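Putative metal-dependent phosphoesterase (Bifidobacterium adolescentis, PDB 3O0F) hydrolyses phosphoester bonds, binds iron, zinc and AMP, and may act as a nucleic acid exonuclease. Local coordinates at residues Pro30-Leu33 with Val34-Ala37; Gln218-Ala221 with Met222-Asp225. One frame throughout, in Å; residues are numbered along the deposited sequence. Where two conformers were deposited one is given.

Overall arrangement
Interactions 1 and 2 are each a short run of one helix, about two turns, and their centres lie about 34 Å apart on opposite sides of the chain's centre. They hold different elements. Residues 30-37 belong to the helix between strands 15-19 and 44-47. Residues 218-225 belong to the helix between strands 198-201 and 229-233. Both are partly buried. Leu33, Val34 and Ala37 are buried in the first. In the second, Gln218 is buried with Leu219 and Met222, while Ala224 is exposed. In interaction 1 the distinctive contact is a methyl on an amide. Interaction 2 pairs leucine with selenomethionine, and a carboxylate lies against a backbone carbonyl at Asp225.

Interaction 1: Pro30-Leu33 with Val34-Ala37; sequences PRTL and VEQA. With EDO (1,2-ethanediol), chain G.
The CG2 methyl of Thr32 lies over one face of the Gln36 side-chain amide. It is 3.7 Å from Gln36 CD and nearly straight above it. The two side chains run side by side and point the same way. At the oxygen end of the amide, O2 of a bound 1,2-ethanediol, probably a crystallisation additive, donates a hydrogen bond to Gln36 OE1 (3.0 Å). The diol oxygen is tilted out of the amide plane, to the side away from the methyl. The diol is also bonded to Leu271 N and Trp262 NE1. The Gln36 side chain touches both of these loop residues directly. Trp262 stands between the metal ligands Asp261 and His263 in sequence.

Gln36 CG is anti to the carbonyl carbon (chi1 -68°), and the chain is extended beyond it. This brings CG to 3.3 Å from Thr32 O. The same oxygen accepts Gln36 N at 2.9 Å in a nearly straight bond (165°).

This is part of helix 30-39, the crossover helix of the beta-alpha-beta unit with strands 15-19 and 44-47 in the PHP domain. Three more backbone bonds of the i to i+4 kind hold the segment.

On the buried side, Leu33 and Ala37 both touch Val45 of strand 44-47. Ala37 CB rests 3.3 Å from Leu33 O. Val34 CG2 comes to 3.4 Å from Pro30 O, and its side chain packs on Ala62 and Ile66 of helix 56-66. On the outer side, in the conformer given here, Glu35 OE2 makes a salt bridge with Lys39 NZ, one turn on.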
loop_
_atom_site.group_PDB
_atom_site.type_symbol
_atom_site.label_atom_id
_atom_site.label_comp_id
_atom_site.label_asym_id
_atom_site.label_seq_id
_atom_site.Cartn_x
_atom_site.Cartn_y
_atom_site.Cartn_z
ATOM N N PRO A 30 10.811 0.619 9.713
ATOM C CA PRO A 30 10.785 -0.825 9.458
ATOM C C PRO A 30 11.164 -1.676 10.669
ATOM O O PRO A 30 10.528 -2.695 10.921
ATOM C CB PRO A 30 11.832 -0.996 8.350
ATOM C CG PRO A 30 11.696 0.277 7.543
ATOM C CD PRO A 30 11.494 1.360 8.628
ATOM N N ARG A 31 12.159 -1.250 11.425
ATOM C CA ARG A 31 12.542 -1.937 12.647
ATOM C C ARG A 31 11.373 -2.002 13.661
ATOM O O ARG A 31 11.096 -3.063 14.203
ATOM C CB ARG A 31 13.759 -1.266 13.298
ATOM C CG ARG A 31 14.202 -1.928 14.598
ATOM C CD ARG A 31 15.677 -1.585 14.944
ATOM N NE ARG A 31 16.195 -2.449 16.015
ATOM C CZ ARG A 31 16.882 -3.591 15.854
ATOM N NH1 ARG A 31 17.178 -4.076 14.648
ATOM N NH2 ARG A 31 17.284 -4.263 16.926
ATOM N N THR A 32 10.685 -0.898 13.861
ATOM C CA THR A 32 9.523 -0.882 14.783
ATOM C C THR A 32 8.431 -1.847 14.299
ATOM O O THR A 32 7.873 -2.623 15.093
ATOM C CB THR A 32 9.008 0.520 14.990
ATOM O OG1 THR A 32 10.031 1.247 15.676
ATOM C CG2 THR A 32 7.684 0.540 15.828
ATOM N N LEU A 33 8.181 -1.846 12.990
ATOM C CA LEU A 33 7.219 -2.765 12.425
ATOM C C LEU A 33 7.550 -4.218 12.749
ATOM O O LEU A 33 6.682 -4.959 13.204
ATOM C CB LEU A 33 7.103 -2.548 10.911
ATOM C CG LEU A 33 6.404 -3.642 10.072
ATOM C CD1 LEU A 33 4.903 -3.755 10.458
ATOM C CD2 LEU A 33 6.562 -3.304 8.630
ATOM N N VAL A 34 8.805 -4.614 12.558
ATOM C CA VAL A 34 9.217 -5.991 12.776
ATOM C C VAL A 34 9.170 -6.389 14.234
ATOM O O VAL A 34 8.683 -7.472 14.569
ATOM C CB VAL A 34 10.647 -6.273 12.158
ATOM C CG1 VAL A 34 11.170 -7.617 12.619
ATOM C CG2 VAL A 34 10.599 -6.109 10.617
ATOM N N GLU A 35 9.671 -5.504 15.092
ATOM C CA GLU A 35 9.659 -5.692 16.542
ATOM C C GLU A 35 8.231 -5.861 17.057
ATOM O O GLU A 35 7.945 -6.773 17.817
ATOM C CB GLU A 35 10.276 -4.465 17.235
ATOM C CG GLU A 35 10.058 -4.427 18.773
ATOM C CD GLU A 35 9.539 -3.072 19.299
ATOM O OE1 GLU A 35 9.330 -2.117 18.518
ATOM O OE2 GLU A 35 9.328 -2.960 20.511
ATOM N N GLN A 36 7.344 -4.977 16.629
ATOM C CA GLN A 36 5.947 -5.044 17.070
ATOM C C GLN A 36 5.213 -6.271 16.515
ATOM O O GLN A 36 4.490 -6.929 17.253
ATOM C CB GLN A 36 5.201 -3.770 16.732
ATOM C CG GLN A 36 5.712 -2.556 17.563
ATOM C CD GLN A 36 4.857 -1.293 17.319
ATOM O OE1 GLN A 36 4.029 -1.262 16.416
ATOM N NE2 GLN A 36 5.049 -0.263 18.154
ATOM N N ALA A 37 5.430 -6.592 15.247
ATOM C CA ALA A 37 4.805 -7.760 14.648
ATOM C C ALA A 37 5.178 -9.040 15.412
ATOM O O ALA A 37 4.325 -9.882 15.654
ATOM C CB ALA A 37 5.170 -7.881 13.140
HETATM C C1 EDO G . -0.084 -1.641 16.603
HETATM O O1 EDO G . -1.203 -1.217 15.754
HETATM C C2 EDO G . 0.621 -0.498 17.335
HETATM O O2 EDO G . 1.492 0.274 16.463
#

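Interaction 2: Gln218-Ala221 with Met222-Asp225; sequences QLDA and MIAD
Leu219 and Met222, a selenomethionine, meet through Leu219 CD2 and Met222 SE at 4.3 Å. Helix 216-225 carries them and is the crossover of the beta-alpha-beta unit between strands 198-201 and 229-233. Both side chains lie on Leu214. Beyond it, Leu219 packs on Arg244 and Ile248 of helix 239-252. Met222 bends at its last torsion (chi3 70°) and reaches Ile189 of helix 185-194 and Met87 of strand 83-90.

Asp220 and Ile223 lie side by side and point the same way, with Asp220 OD1 4.1 Å from Ile223 CD1. Both touch His252. Ile223 CG1 also lies 3.3 Å from Leu219 O, the acceptor for Ile223 N.

Four backbone bonds of the i to i+4 kind hold the segment. The last, Asp225 N to Ala221 O, is the most bent (137°). Asp225 OD2 is hydrogen-bonded to His186 ND1. A leucine in place of Asp225 would probably leave that histidine nitrogen without its carboxylate partner and loosen the tie to helix 185-194. The Asp225 carboxylate turns one face to the Ala221 carbonyl, whose O sits almost straight over Asp225 CG at 3.0 Å.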
loop_
_atom_site.group_PDB
_atom_site.type_symbol
_atom_site.label_atom_id
_atom_site.label_comp_id
_atom_site.label_asym_id
_atom_site.label_seq_id
_atom_site.Cartn_x
_atom_site.Cartn_y
_atom_site.Cartn_z
ATOM N N GLN A 218 -13.381 -6.142 -15.289
ATOM C CA GLN A 218 -12.056 -5.545 -15.075
ATOM C C GLN A 218 -11.158 -6.501 -14.303
ATOM O O GLN A 218 -9.956 -6.580 -14.575
ATOM C CB GLN A 218 -12.130 -4.201 -14.351
ATOM C CG GLN A 218 -12.900 -3.093 -15.118
ATOM C CD GLN A 218 -13.100 -1.860 -14.267
ATOM O OE1 GLN A 218 -13.936 -1.854 -13.351
ATOM N NE2 GLN A 218 -12.341 -0.776 -14.574
ATOM N N LEU A 219 -11.727 -7.225 -13.335
ATOM C CA LEU A 219 -10.959 -8.214 -12.613
ATOM C C LEU A 219 -10.547 -9.344 -13.538
ATOM O O LEU A 219 -9.415 -9.810 -13.438
ATOM C CB LEU A 219 -11.692 -8.753 -11.363
ATOM C CG LEU A 219 -11.746 -7.750 -10.193
ATOM C CD1 LEU A 219 -12.621 -8.242 -9.053
ATOM C CD2 LEU A 219 -10.329 -7.427 -9.689
ATOM N N ASP A 220 -11.440 -9.761 -14.454
ATOM C CA ASP A 220 -11.132 -10.842 -15.379
ATOM C C ASP A 220 -9.977 -10.477 -16.284
ATOM O O ASP A 220 -9.100 -11.296 -16.464
ATOM C CB ASP A 220 -12.328 -11.254 -16.221
ATOM C CG ASP A 220 -13.361 -12.048 -15.419
ATOM O OD1 ASP A 220 -13.018 -12.617 -14.355
ATOM O OD2 ASP A 220 -14.525 -12.098 -15.866
ATOM N N ALA A 221 -9.956 -9.240 -16.771
ATOM C CA ALA A 221 -8.882 -8.748 -17.633
ATOM C C ALA A 221 -7.539 -8.659 -16.905
ATOM O O ALA A 221 -6.464 -8.969 -17.479
ATOM C CB ALA A 221 -9.267 -7.432 -18.260
HETATM N N MSE A 222 -7.581 -8.276 -15.633
HETATM C CA MSE A 222 -6.366 -8.366 -14.774
HETATM C C MSE A 222 -5.907 -9.799 -14.502
HETATM O O MSE A 222 -4.689 -10.078 -14.547
HETATM C CB MSE A 222 -6.572 -7.638 -13.460
HETATM C CG MSE A 222 -6.689 -6.156 -13.661
HETATM SE SE MSE A 222 -7.509 -5.342 -12.093
HETATM C CE MSE A 222 -6.119 -5.528 -10.785
ATOM N N ILE A 223 -6.861 -10.710 -14.261
ATOM C CA ILE A 223 -6.537 -12.129 -14.124
ATOM C C ILE A 223 -5.836 -12.619 -15.412
ATOM O O ILE A 223 -4.796 -13.277 -15.333
ATOM C CB ILE A 223 -7.785 -12.991 -13.771
ATOM C CG1 ILE A 223 -8.280 -12.686 -12.334
ATOM C CG2 ILE A 223 -7.518 -14.497 -13.954
ATOM C CD1 ILE A 223 -9.742 -13.221 -12.004
ATOM N N ALA A 224 -6.391 -12.287 -16.589
ATOM C CA ALA A 224 -5.746 -12.634 -17.880
ATOM C C ALA A 224 -4.348 -11.998 -18.040
ATOM O O ALA A 224 -3.517 -12.564 -18.703
ATOM C CB ALA A 224 -6.656 -12.238 -19.064
ATOM N N ASP A 225 -4.110 -10.816 -17.465
ATOM C CA ASP A 225 -2.802 -10.138 -17.505
ATOM C C ASP A 225 -1.727 -10.851 -16.660
ATOM O O ASP A 225 -0.551 -10.578 -16.849
ATOM C CB ASP A 225 -2.883 -8.710 -16.954
ATOM C CG ASP A 225 -3.739 -7.753 -17.794
ATOM O OD1 ASP A 225 -3.958 -7.995 -19.016
ATOM O OD2 ASP A 225 -4.187 -6.729 -17.182
#